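Local atomic coordinates of diaminopimelate decarboxylase (Phaeodactylum tricornutum, PDB entry 7JPJ), a protein that probably catalyses the pyridoxal-phosphate-dependent decarboxylation of diaminopimelate to lysine, a step of lysine biosynthesis, and is built as an obligate dimer. Residues Y30-D35 with A65-Y70; E39-C44 with H72-H77; Q215-S220 with A260-K265. All coordinates share one frame; numbering follows the deposited sequence.

Contact 1 (Y30-D35 with A65-Y70)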
ATOM      1  N   TYR A  30      -9.110  -9.704 -10.522  1.00 18.70           N
ATOM      2  CA  TYR A  30     -10.242  -8.915 -10.058  1.00 17.75           C
ATOM      3  C   TYR A  30     -11.434  -9.190 -10.964  1.00 18.75           C
ATOM      4  O   TYR A  30     -11.303  -9.163 -12.193  1.00 19.44           O
ATOM      5  CB  TYR A  30      -9.930  -7.417 -10.066  1.00 16.68           C
ATOM      6  CG  TYR A  30      -8.775  -6.971  -9.191  1.00 16.22           C
ATOM      7  CD1 TYR A  30      -8.949  -6.752  -7.831  1.00 15.90           C
ATOM      8  CD2 TYR A  30      -7.519  -6.728  -9.737  1.00 16.25           C
ATOM      9  CE1 TYR A  30      -7.901  -6.328  -7.035  1.00 15.68           C
ATOM     10  CE2 TYR A  30      -6.464  -6.306  -8.949  1.00 16.08           C
ATOM     11  CZ  TYR A  30      -6.659  -6.104  -7.600  1.00 15.83           C
ATOM     12  OH  TYR A  30      -5.614  -5.680  -6.815  1.00 15.86           O
ATOM     13  N   ALA A  31     -12.589  -9.449 -10.359  1.00 17.27           N
ATOM     14  CA  ALA A  31     -13.827  -9.681 -11.087  1.00 17.40           C
ATOM     15  C   ALA A  31     -14.820  -8.582 -10.744  1.00 17.22           C
ATOM     16  O   ALA A  31     -15.082  -8.326  -9.564  1.00 17.19           O
ATOM     17  CB  ALA A  31     -14.414 -11.053 -10.754  1.00 17.76           C
ATOM     18  N   TYR A  32     -15.361  -7.931 -11.771  1.00 20.50           N
ATOM     19  CA  TYR A  32     -16.393  -6.916 -11.616  1.00 20.01           C
ATOM     20  C   TYR A  32     -17.661  -7.380 -12.319  1.00 20.96           C
ATOM     21  O   TYR A  32     -17.601  -7.959 -13.408  1.00 21.61           O
ATOM     22  CB  TYR A  32     -15.944  -5.563 -12.180  1.00 19.21           C
ATOM     23  CG  TYR A  32     -14.656  -5.039 -11.580  1.00 18.10           C
ATOM     24  CD1 TYR A  32     -13.426  -5.359 -12.145  1.00 18.20           C
ATOM     25  CD2 TYR A  32     -14.667  -4.224 -10.452  1.00 17.56           C
ATOM     26  CE1 TYR A  32     -12.243  -4.883 -11.604  1.00 17.61           C
ATOM     27  CE2 TYR A  32     -13.490  -3.743  -9.901  1.00 16.95           C
ATOM     28  CZ  TYR A  32     -12.279  -4.075 -10.483  1.00 17.05           C
ATOM     29  OH  TYR A  32     -11.096  -3.606  -9.948  1.00 16.49           O
ATOM     30  N   SER A  33     -18.807  -7.118 -11.693  1.00 19.53           N
ATOM     31  CA  SER A  33     -20.103  -7.587 -12.172  1.00 19.92           C
ATOM     32  C   SER A  33     -20.938  -6.404 -12.643  1.00 19.84           C
ATOM     33  O   SER A  33     -21.189  -5.470 -11.875  1.00 19.65           O
ATOM     34  CB  SER A  33     -20.838  -8.356 -11.076  1.00 20.26           C
ATOM     35  OG  SER A  33     -22.237  -8.168 -11.169  1.00 20.58           O
ATOM     36  N   ILE A  34     -21.375  -6.456 -13.905  1.00 23.35           N
ATOM     37  CA  ILE A  34     -22.232  -5.406 -14.452  1.00 23.14           C
ATOM     38  C   ILE A  34     -23.531  -5.310 -13.659  1.00 23.14           C
ATOM     39  O   ILE A  34     -24.054  -4.213 -13.425  1.00 23.02           O
ATOM     40  CB  ILE A  34     -22.488  -5.666 -15.950  1.00 23.07           C
ATOM     41  CG1 ILE A  34     -21.356  -5.080 -16.798  1.00 23.15           C
ATOM     42  CG2 ILE A  34     -23.827  -5.091 -16.391  1.00 22.82           C
ATOM     43  CD1 ILE A  34     -21.323  -3.570 -16.817  1.00 22.66           C
ATOM     44  N   ASP A  35     -24.060  -6.455 -13.219  1.00 24.36           N
ATOM     45  CA  ASP A  35     -25.286  -6.467 -12.425  1.00 24.21           C
ATOM     46  C   ASP A  35     -25.130  -5.640 -11.154  1.00 24.33           C
ATOM     47  O   ASP A  35     -26.002  -4.833 -10.815  1.00 24.39           O
ATOM     48  CB  ASP A  35     -25.666  -7.905 -12.077  1.00 24.04           C
ATOM     49  CG  ASP A  35     -26.754  -8.453 -12.975  1.00 23.94           C
ATOM     50  OD1 ASP A  35     -27.781  -7.765 -13.155  1.00 23.97           O
ATOM     51  OD2 ASP A  35     -26.583  -9.576 -13.498  1.00 23.99           O
ATOM     52  N   ALA A  65     -11.057   1.890 -17.176  1.00 18.61           N
ATOM     53  CA  ALA A  65     -11.770   2.667 -18.185  1.00 18.98           C
ATOM     54  C   ALA A  65     -13.163   2.110 -18.445  1.00 18.94           C
ATOM     55  O   ALA A  65     -14.109   2.871 -18.686  1.00 18.91           O
ATOM     56  CB  ALA A  65     -10.961   2.712 -19.478  1.00 19.82           C
ATOM     57  N   SER A  66     -13.313   0.783 -18.400  1.00 17.66           N
ATOM     58  CA  SER A  66     -14.630   0.187 -18.591  1.00 18.50           C
ATOM     59  C   SER A  66     -15.609   0.659 -17.523  1.00 17.62           C
ATOM     60  O   SER A  66     -16.778   0.933 -17.820  1.00 17.97           O
ATOM     61  CB  SER A  66     -14.523  -1.338 -18.588  1.00 19.76           C
ATOM     62  OG  SER A  66     -13.711  -1.789 -19.657  1.00 20.80           O
ATOM     63  N   ILE A  67     -15.154   0.763 -16.274  1.00 18.77           N
ATOM     64  CA  ILE A  67     -16.012   1.304 -15.223  1.00 18.35           C
ATOM     65  C   ILE A  67     -16.369   2.753 -15.526  1.00 18.16           C
ATOM     66  O   ILE A  67     -17.522   3.174 -15.366  1.00 18.10           O
ATOM     67  CB  ILE A  67     -15.332   1.160 -13.848  1.00 17.97           C
ATOM     68  CG1 ILE A  67     -14.869  -0.283 -13.629  1.00 18.26           C
ATOM     69  CG2 ILE A  67     -16.273   1.595 -12.736  1.00 17.72           C
ATOM     70  CD1 ILE A  67     -16.002  -1.287 -13.557  1.00 19.00           C
ATOM     71  N   LEU A  68     -15.388   3.540 -15.978  1.00 17.59           N
ATOM     72  CA  LEU A  68     -15.665   4.919 -16.368  1.00 17.71           C
ATOM     73  C   LEU A  68     -16.654   4.970 -17.525  1.00 18.05           C
ATOM     74  O   LEU A  68     -17.601   5.763 -17.512  1.00 17.99           O
ATOM     75  CB  LEU A  68     -14.368   5.631 -16.746  1.00 18.17           C
ATOM     76  CG  LEU A  68     -13.356   5.877 -15.631  1.00 18.18           C
ATOM     77  CD1 LEU A  68     -12.197   6.700 -16.165  1.00 19.14           C
ATOM     78  CD2 LEU A  68     -14.015   6.566 -14.450  1.00 18.03           C
ATOM     79  N   LYS A  69     -16.444   4.129 -18.539  1.00 18.31           N
ATOM     80  CA  LYS A  69     -17.343   4.120 -19.688  1.00 18.85           C
ATOM     81  C   LYS A  69     -18.751   3.698 -19.285  1.00 18.88           C
ATOM     82  O   LYS A  69     -19.739   4.221 -19.815  1.00 19.36           O
ATOM     83  CB  LYS A  69     -16.795   3.198 -20.777  1.00 19.69           C
ATOM     84  CG  LYS A  69     -15.515   3.695 -21.433  1.00 20.01           C
ATOM     85  CD  LYS A  69     -14.945   2.649 -22.382  1.00 21.04           C
ATOM     86  CE  LYS A  69     -13.562   3.041 -22.893  1.00 21.15           C
ATOM     87  NZ  LYS A  69     -13.586   4.295 -23.702  1.00 21.33           N
ATOM     88  N   TYR A  70     -18.865   2.757 -18.343  1.00 18.47           N
ATOM     89  CA  TYR A  70     -20.185   2.289 -17.934  1.00 19.08           C
ATOM     90  C   TYR A  70     -20.941   3.369 -17.168  1.00 18.46           C
ATOM     91  O   TYR A  70     -22.118   3.630 -17.444  1.00 19.00           O
ATOM     92  CB  TYR A  70     -20.075   1.023 -17.088  1.00 19.50           C
ATOM     93  CG  TYR A  70     -21.414   0.624 -16.526  1.00 20.35           C
ATOM     94  CD1 TYR A  70     -22.346  -0.032 -17.317  1.00 21.78           C
ATOM     95  CD2 TYR A  70     -21.770   0.942 -15.219  1.00 19.76           C
ATOM     96  CE1 TYR A  70     -23.584  -0.381 -16.822  1.00 22.46           C
ATOM     97  CE2 TYR A  70     -23.010   0.598 -14.715  1.00 20.49           C
ATOM     98  CZ  TYR A  70     -23.911  -0.064 -15.521  1.00 21.77           C
ATOM     99  OH  TYR A  70     -25.146  -0.413 -15.031  1.00 22.56           O
TER
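Where Tyr32 faces Ile67, the end of strand 29-33 passes helix 65-73 with the CA atoms of these two residues 9.0 Å apart, and two residues on from Tyr32, where the chain has turned into helix 34-45, Ile34 and Tyr70 keep a similar spacing of 8.7 Å between CA atoms. Backbones so far apart can be joined only by side chains, and two apolar pairs do the work. The closer one brings the delta methyl of Ile34 obliquely to the CD1-CE1 part of the Tyr70 ring, with CD1 of Ile34 lying 3.7 Å from CD1 of Tyr70. The methyl stands 29° off the ring normal, an off-centre CH-pi contact. Tyr70 offers its ring because CG is anti to the backbone N (chi1 173°), which carries it out toward the strand-helix junction. In the second pair, CD1 of Ile67 approaches CG of Tyr32 obliquely at 4.4 Å, so the phenol is touched near its root; its hydroxyl is bonded elsewhere, to Glu412. No hydrogen bond crosses the interface. Ser33, at the N-cap position, uses its OG to receive the N-H of Lys36 and so caps the N-terminal end of helix 34-45, whose Leu37 extends the apolar patch against both Ile67 and Tyr70. Strand 29-33 belongs to the mixed sheet, whereas helix 65-73 follows strand 53-58 of the parallel barrel; the Ile67 side chain is about 11 Å from that of Lys60, the predicted cofactor-bearing lysine, unmodified here. The contact thus sits at the seam between beta domain and TIM barrel that characterises fold-type III pyridoxal-phosphate decarboxylases.

Contact 2 (E39-C44 with H72-H77)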
ATOM      1  N   GLU A  39     -27.095  -1.881  -9.950  1.00 23.01           N
ATOM      2  CA  GLU A  39     -27.832  -1.644  -8.711  1.00 23.40           C
ATOM      3  C   GLU A  39     -27.334  -0.395  -7.998  1.00 23.38           C
ATOM      4  O   GLU A  39     -28.136   0.410  -7.512  1.00 23.83           O
ATOM      5  CB  GLU A  39     -27.716  -2.861  -7.793  1.00 23.50           C
ATOM      6  CG  GLU A  39     -28.066  -4.183  -8.453  1.00 23.51           C
ATOM      7  CD  GLU A  39     -27.895  -5.365  -7.512  1.00 23.80           C
ATOM      8  OE1 GLU A  39     -27.382  -5.161  -6.386  1.00 23.91           O
ATOM      9  OE2 GLU A  39     -28.284  -6.492  -7.893  1.00 23.45           O
ATOM     10  N   ALA A  40     -26.014  -0.218  -7.920  1.00 21.20           N
ATOM     11  CA  ALA A  40     -25.467   0.944  -7.229  1.00 20.75           C
ATOM     12  C   ALA A  40     -25.723   2.222  -8.016  1.00 20.77           C
ATOM     13  O   ALA A  40     -26.064   3.259  -7.432  1.00 20.91           O
ATOM     14  CB  ALA A  40     -23.973   0.755  -6.981  1.00 19.58           C
ATOM     15  N   ALA A  41     -25.567   2.167  -9.340  1.00 19.61           N
ATOM     16  CA  ALA A  41     -25.812   3.342 -10.169  1.00 19.53           C
ATOM     17  C   ALA A  41     -27.256   3.808 -10.042  1.00 20.40           C
ATOM     18  O   ALA A  41     -27.523   5.001  -9.851  1.00 20.35           O
ATOM     19  CB  ALA A  41     -25.471   3.035 -11.627  1.00 19.35           C
ATOM     20  N   ASP A  42     -28.205   2.873 -10.136  1.00 20.96           N
ATOM     21  CA  ASP A  42     -29.615   3.228 -10.010  1.00 21.23           C
ATOM     22  C   ASP A  42     -29.937   3.735  -8.609  1.00 21.80           C
ATOM     23  O   ASP A  42     -30.706   4.689  -8.450  1.00 22.00           O
ATOM     24  CB  ASP A  42     -30.487   2.023 -10.364  1.00 21.21           C
ATOM     25  CG  ASP A  42     -30.788   1.935 -11.849  1.00 20.71           C
ATOM     26  OD1 ASP A  42     -30.477   2.901 -12.583  1.00 20.42           O
ATOM     27  OD2 ASP A  42     -31.327   0.894 -12.286  1.00 20.49           O
ATOM     28  N   ALA A  43     -29.357   3.110  -7.580  1.00 19.48           N
ATOM     29  CA  ALA A  43     -29.614   3.547  -6.214  1.00 19.78           C
ATOM     30  C   ALA A  43     -29.112   4.964  -5.973  1.00 19.40           C
ATOM     31  O   ALA A  43     -29.712   5.708  -5.189  1.00 19.73           O
ATOM     32  CB  ALA A  43     -28.972   2.580  -5.221  1.00 19.92           C
ATOM     33  N   CYS A  44     -28.019   5.359  -6.630  1.00 20.55           N
ATOM     34  CA  CYS A  44     -27.500   6.710  -6.447  1.00 20.24           C
ATOM     35  C   CYS A  44     -28.269   7.724  -7.283  1.00 20.40           C
ATOM     36  O   CYS A  44     -28.545   8.833  -6.815  1.00 20.60           O
ATOM     37  CB  CYS A  44     -26.011   6.754  -6.787  1.00 18.92           C
ATOM     38  SG  CYS A  44     -24.970   5.797  -5.666  1.00 18.26           S
ATOM     39  N   HIS A  72     -20.461   6.481 -17.348  1.00 18.33           N
ATOM     40  CA  HIS A  72     -20.774   7.574 -18.261  1.00 18.58           C
ATOM     41  C   HIS A  72     -22.057   7.291 -19.033  1.00 19.15           C
ATOM     42  O   HIS A  72     -22.882   8.192 -19.230  1.00 19.43           O
ATOM     43  CB  HIS A  72     -19.606   7.818 -19.219  1.00 18.90           C
ATOM     44  CG  HIS A  72     -19.822   8.971 -20.148  1.00 19.38           C
ATOM     45  ND1 HIS A  72     -19.652   8.874 -21.513  1.00 19.98           N
ATOM     46  CD2 HIS A  72     -20.210  10.247 -19.907  1.00 19.45           C
ATOM     47  CE1 HIS A  72     -19.922  10.041 -22.072  1.00 20.30           C
ATOM     48  NE2 HIS A  72     -20.264  10.889 -21.120  1.00 20.00           N
ATOM     49  N   SER A  73     -22.248   6.044 -19.471  1.00 18.87           N
ATOM     50  CA  SER A  73     -23.474   5.673 -20.168  1.00 19.34           C
ATOM     51  C   SER A  73     -24.705   5.797 -19.279  1.00 20.51           C
ATOM     52  O   SER A  73     -25.824   5.891 -19.796  1.00 21.29           O
ATOM     53  CB  SER A  73     -23.359   4.245 -20.701  1.00 18.96           C
ATOM     54  OG  SER A  73     -23.214   3.321 -19.638  1.00 18.44           O
ATOM     55  N   LYS A  74     -24.525   5.791 -17.958  1.00 20.76           N
ATOM     56  CA  LYS A  74     -25.620   5.971 -17.016  1.00 21.68           C
ATOM     57  C   LYS A  74     -25.795   7.423 -16.588  1.00 23.30           C
ATOM     58  O   LYS A  74     -26.532   7.686 -15.633  1.00 24.50           O
ATOM     59  CB  LYS A  74     -25.403   5.091 -15.782  1.00 20.52           C
ATOM     60  CG  LYS A  74     -25.511   3.604 -16.064  1.00 19.18           C
ATOM     61  CD  LYS A  74     -26.940   3.210 -16.377  1.00 19.52           C
ATOM     62  CE  LYS A  74     -27.577   2.481 -15.209  1.00 18.54           C
ATOM     63  NZ  LYS A  74     -28.936   1.961 -15.554  1.00 19.02           N
ATOM     64  N   ASN A  75     -25.132   8.359 -17.271  1.00 20.74           N
ATOM     65  CA  ASN A  75     -25.204   9.793 -16.970  1.00 21.86           C
ATOM     66  C   ASN A  75     -24.679  10.115 -15.573  1.00 22.04           C
ATOM     67  O   ASN A  75     -25.160  11.042 -14.915  1.00 22.90           O
ATOM     68  CB  ASN A  75     -26.626  10.333 -17.147  1.00 23.24           C
ATOM     69  CG  ASN A  75     -27.114  10.212 -18.572  1.00 23.23           C
ATOM     70  OD1 ASN A  75     -26.317  10.189 -19.510  1.00 22.20           O
ATOM     71  ND2 ASN A  75     -28.428  10.123 -18.745  1.00 24.26           N
ATOM     72  N   ILE A  76     -23.685   9.358 -15.116  1.00 18.93           N
ATOM     73  CA  ILE A  76     -22.980   9.638 -13.871  1.00 18.52           C
ATOM     74  C   ILE A  76     -21.672  10.336 -14.214  1.00 18.55           C
ATOM     75  O   ILE A  76     -20.929   9.881 -15.093  1.00 18.52           O
ATOM     76  CB  ILE A  76     -22.729   8.350 -13.070  1.00 17.94           C
ATOM     77  CG1 ILE A  76     -24.039   7.821 -12.489  1.00 17.98           C
ATOM     78  CG2 ILE A  76     -21.715   8.596 -11.964  1.00 17.55           C
ATOM     79  CD1 ILE A  76     -23.863   6.608 -11.609  1.00 17.54           C
ATOM     80  N   HIS A  77     -21.393  11.442 -13.535  1.00 18.66           N
ATOM     81  CA  HIS A  77     -20.215  12.243 -13.828  1.00 18.36           C
ATOM     82  C   HIS A  77     -19.014  11.709 -13.044  1.00 17.51           C
ATOM     83  O   HIS A  77     -19.078  10.652 -12.409  1.00 17.06           O
ATOM     84  CB  HIS A  77     -20.503  13.715 -13.538  1.00 19.35           C
ATOM     85  CG  HIS A  77     -21.523  14.321 -14.453  1.00 20.02           C
ATOM     86  ND1 HIS A  77     -21.477  15.640 -14.851  1.00 20.46           N
ATOM     87  CD2 HIS A  77     -22.616  13.787 -15.048  1.00 20.28           C
ATOM     88  CE1 HIS A  77     -22.500  15.892 -15.650  1.00 20.79           C
ATOM     89  NE2 HIS A  77     -23.205  14.785 -15.785  1.00 20.85           N
TER
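Asp42 and Lys74 extend their side chains across each other at about a right angle, so that the ammonium group comes to one carboxylate oxygen. NZ of Lys74 lies 3.5 Å from OD1 of Asp42, a salt bridge whose hydrogen bond is weak. The lysine reaches this spot by a bent course: kinks at chi2 (-70°) and chi3 (-105°) lead its chain over to helix 34-45, and on the way its CE passes 4.2 Å from CB of Ala41. That same alanine methyl meets Ile76, and CD1 of Ile76 comes to 3.9 Å from CB of Ala41. Ala41 therefore touches both the aliphatic part of the lysine and the tip of the isoleucine. Lys74 and Ile76 flank Asn75, the positive-phi C-prime residue of the Schellman motif that ends helix 65-73. Further in, Ile76 also packs on Val55 and Leu284. Were Lys74 cut back to an alanine, the Asp42 carboxylate would probably lose this positive partner and the Ala41 methyl its contact with CE. The chemistry is layered: a buried apolar pair, Ala41 with Ile76, lies beside a weakly bonded salt bridge at the more exposed margin, consistent with a modest electrostatic contribution.

Contact 3 (Q215-S220 with A260-K265)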
ATOM      1  N   GLN A 215     -27.850  17.490   9.399  1.00 30.45           N
ATOM      2  CA  GLN A 215     -26.956  18.483   9.986  1.00 30.98           C
ATOM      3  C   GLN A 215     -25.750  18.745   9.098  1.00 30.33           C
ATOM      4  O   GLN A 215     -25.241  19.871   9.064  1.00 30.35           O
ATOM      5  CB  GLN A 215     -26.503  18.036  11.373  1.00 32.01           C
ATOM      6  CG  GLN A 215     -27.406  18.515  12.487  1.00 32.91           C
ATOM      7  CD  GLN A 215     -27.259  17.689  13.743  1.00 33.99           C
ATOM      8  OE1 GLN A 215     -27.962  16.695  13.937  1.00 35.05           O
ATOM      9  NE2 GLN A 215     -26.337  18.095  14.610  1.00 33.95           N
ATOM     10  N   VAL A 216     -25.277  17.724   8.382  1.00 28.72           N
ATOM     11  CA  VAL A 216     -24.214  17.927   7.402  1.00 28.06           C
ATOM     12  C   VAL A 216     -24.664  18.923   6.341  1.00 27.26           C
ATOM     13  O   VAL A 216     -23.931  19.853   5.983  1.00 27.27           O
ATOM     14  CB  VAL A 216     -23.798  16.582   6.778  1.00 27.67           C
ATOM     15  CG1 VAL A 216     -23.082  16.799   5.455  1.00 26.69           C
ATOM     16  CG2 VAL A 216     -22.920  15.795   7.742  1.00 28.23           C
ATOM     17  N   ALA A 217     -25.889  18.754   5.836  1.00 27.53           N
ATOM     18  CA  ALA A 217     -26.383  19.621   4.771  1.00 26.52           C
ATOM     19  C   ALA A 217     -26.612  21.042   5.272  1.00 26.97           C
ATOM     20  O   ALA A 217     -26.222  22.012   4.612  1.00 26.50           O
ATOM     21  CB  ALA A 217     -27.669  19.046   4.177  1.00 25.95           C
ATOM     22  N   THR A 218     -27.244  21.186   6.439  1.00 24.88           N
ATOM     23  CA  THR A 218     -27.554  22.517   6.956  1.00 26.10           C
ATOM     24  C   THR A 218     -26.291  23.347   7.143  1.00 25.57           C
ATOM     25  O   THR A 218     -26.265  24.535   6.801  1.00 25.66           O
ATOM     26  CB  THR A 218     -28.318  22.403   8.277  1.00 28.25           C
ATOM     27  OG1 THR A 218     -29.620  21.856   8.032  1.00 29.04           O
ATOM     28  CG2 THR A 218     -28.461  23.771   8.935  1.00 29.67           C
ATOM     29  N   LYS A 219     -25.227  22.735   7.664  1.00 26.22           N
ATOM     30  CA  LYS A 219     -24.006  23.487   7.935  1.00 26.76           C
ATOM     31  C   LYS A 219     -23.308  23.900   6.643  1.00 25.92           C
ATOM     32  O   LYS A 219     -22.825  25.031   6.527  1.00 26.06           O
ATOM     33  CB  LYS A 219     -23.070  22.663   8.820  1.00 27.35           C
ATOM     34  CG  LYS A 219     -21.738  23.333   9.100  1.00 27.76           C
ATOM     35  CD  LYS A 219     -21.392  23.261  10.578  1.00 28.96           C
ATOM     36  CE  LYS A 219     -20.524  24.441  10.993  1.00 28.99           C
ATOM     37  NZ  LYS A 219     -21.239  25.360  11.927  1.00 31.80           N
ATOM     38  N   SER A 220     -23.250  23.000   5.661  1.00 26.90           N
ATOM     39  CA  SER A 220     -22.598  23.329   4.399  1.00 26.03           C
ATOM     40  C   SER A 220     -23.391  24.360   3.607  1.00 25.30           C
ATOM     41  O   SER A 220     -22.800  25.193   2.909  1.00 24.84           O
ATOM     42  CB  SER A 220     -22.400  22.064   3.569  1.00 25.29           C
ATOM     43  OG  SER A 220     -21.814  21.045   4.358  1.00 26.13           O
ATOM     44  N   ALA A 260     -32.755  16.585   1.315  1.00 24.92           N
ATOM     45  CA  ALA A 260     -33.558  17.333   0.354  1.00 24.65           C
ATOM     46  C   ALA A 260     -34.420  18.384   1.040  1.00 25.72           C
ATOM     47  O   ALA A 260     -34.673  19.450   0.466  1.00 25.49           O
ATOM     48  CB  ALA A 260     -34.431  16.377  -0.457  1.00 24.45           C
ATOM     49  N   ASP A 261     -34.877  18.108   2.263  1.00 26.85           N
ATOM     50  CA  ASP A 261     -35.635  19.113   3.000  1.00 27.63           C
ATOM     51  C   ASP A 261     -34.748  20.268   3.443  1.00 27.27           C
ATOM     52  O   ASP A 261     -35.201  21.418   3.465  1.00 27.47           O
ATOM     53  CB  ASP A 261     -36.332  18.476   4.203  1.00 28.50           C
ATOM     54  CG  ASP A 261     -37.540  17.641   3.806  1.00 29.07           C
ATOM     55  OD1 ASP A 261     -38.313  18.087   2.931  1.00 29.08           O
ATOM     56  OD2 ASP A 261     -37.713  16.538   4.367  1.00 29.32           O
ATOM     57  N   ALA A 262     -33.487  19.989   3.792  1.00 25.50           N
ATOM     58  CA  ALA A 262     -32.558  21.066   4.115  1.00 25.36           C
ATOM     59  C   ALA A 262     -32.313  21.966   2.913  1.00 24.76           C
ATOM     60  O   ALA A 262     -32.015  23.154   3.076  1.00 25.07           O
ATOM     61  CB  ALA A 262     -31.241  20.487   4.628  1.00 24.82           C
ATOM     62  N   PHE A 263     -32.430  21.421   1.700  1.00 26.52           N
ATOM     63  CA  PHE A 263     -32.377  22.254   0.504  1.00 25.69           C
ATOM     64  C   PHE A 263     -33.639  23.091   0.364  1.00 26.38           C
ATOM     65  O   PHE A 263     -33.581  24.245  -0.076  1.00 25.85           O
ATOM     66  CB  PHE A 263     -32.181  21.386  -0.734  1.00 24.71           C
ATOM     67  CG  PHE A 263     -30.750  21.153  -1.085  1.00 23.27           C
ATOM     68  CD1 PHE A 263     -29.978  20.273  -0.347  1.00 23.20           C
ATOM     69  CD2 PHE A 263     -30.173  21.810  -2.158  1.00 22.16           C
ATOM     70  CE1 PHE A 263     -28.658  20.053  -0.671  1.00 22.06           C
ATOM     71  CE2 PHE A 263     -28.853  21.594  -2.487  1.00 21.19           C
ATOM     72  CZ  PHE A 263     -28.093  20.717  -1.740  1.00 21.15           C
ATOM     73  N   LYS A 264     -34.792  22.522   0.721  1.00 26.70           N
ATOM     74  CA  LYS A 264     -36.037  23.278   0.656  1.00 27.33           C
ATOM     75  C   LYS A 264     -36.056  24.397   1.690  1.00 28.01           C
ATOM     76  O   LYS A 264     -36.569  25.488   1.419  1.00 28.02           O
ATOM     77  CB  LYS A 264     -37.233  22.346   0.857  1.00 28.12           C
ATOM     78  CG  LYS A 264     -37.410  21.294  -0.226  1.00 27.49           C
ATOM     79  CD  LYS A 264     -38.831  20.745  -0.215  1.00 28.12           C
ATOM     80  CE  LYS A 264     -38.971  19.533  -1.124  1.00 27.34           C
ATOM     81  NZ  LYS A 264     -38.243  18.352  -0.579  1.00 27.56           N
ATOM     82  N   LYS A 265     -35.508  24.145   2.882  1.00 27.95           N
ATOM     83  CA  LYS A 265     -35.465  25.187   3.901  1.00 28.37           C
ATOM     84  C   LYS A 265     -34.547  26.328   3.488  1.00 27.44           C
ATOM     85  O   LYS A 265     -34.791  27.482   3.859  1.00 27.35           O
ATOM     86  CB  LYS A 265     -35.022  24.602   5.245  1.00 28.38           C
ATOM     87  CG  LYS A 265     -35.289  25.518   6.439  1.00 28.73           C
ATOM     88  CD  LYS A 265     -34.835  24.888   7.756  1.00 28.49           C
ATOM     89  CE  LYS A 265     -35.952  24.079   8.412  1.00 29.66           C
ATOM     90  NZ  LYS A 265     -35.777  22.604   8.253  1.00 28.98           N
TER
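Ala217 sets its methyl group against that of Ala262, and the two CB atoms lie 3.9 Å apart as the closer of the two touches between these lengths of helices 210-222 and 252-270. Beside it, the Thr218 hydroxyl flanks the same methyl, with OG1 of Thr218 4.0 Å from CB of Ala262. The alanine of the second helix is thus met by one carbon and one oxygen of successive residues in the first. Because neither alanine carries anything beyond CB, the backbones can come close, and the CA atoms of Thr218 and Ala262 are only 5.9 Å apart.

The hydroxyl of Thr218 is not spent on the neighbouring helix. With OG1 beside the backbone N (chi1 -68°), it reaches back to the carbonyl of Gln214 in its own helix, which leaves the alanine methyl as a mere van der Waals neighbour. Ser220, one turn after Val216, behaves alike: its OG donates to the O of Val216 at 2.9 Å, tilted 26° from the carbonyl plane. The N-H of Ser220 reaches that oxygen from the opposite face, at 3.2 Å from Ser220 N to Val216 O, so two donors grip one acceptor. Within the other helix, NZ of Lys264 and OD1 of Asp261 form a salt bridge of 3.5 Å.

Both helices belong to the outer helical layer of the TIM barrel, each following a strand of the parallel sheet (196-201 and 232-234), and they lean on the latter together: Ser220 and the Phe263 ring both touch Met233. No hydrogen bond or salt bridge passes between the two segments. The hydroxyls of Thr218 and Ser220 find their partners within their own helix, and what holds the pair together here is the close fit of small side chains.

Overall arrangement
From the N terminus, the chain leaves the mixed sheet at the end of strand 29-33, enters helix 34-45 and then runs through strand 53-58 to helix 65-73. Contact 1 closes a loop from 30-35 to 65-70; contact 2 closes another from 39-44 to 72-77. Their segments alternate along the chain, so the two loops cross, with centres 12 Å apart: contact 1 sets the strand-helix junction on helix 65-73, contact 2 sets helix 34-45 on the turn that follows it. Contact 3 comes in series, opening long after both have closed, about 33 Å from contact 1, centre to centre. Contact 1 links the beta domain to the barrel, whereas contact 2 lies within the barrel region and contact 3 joins two of its helices.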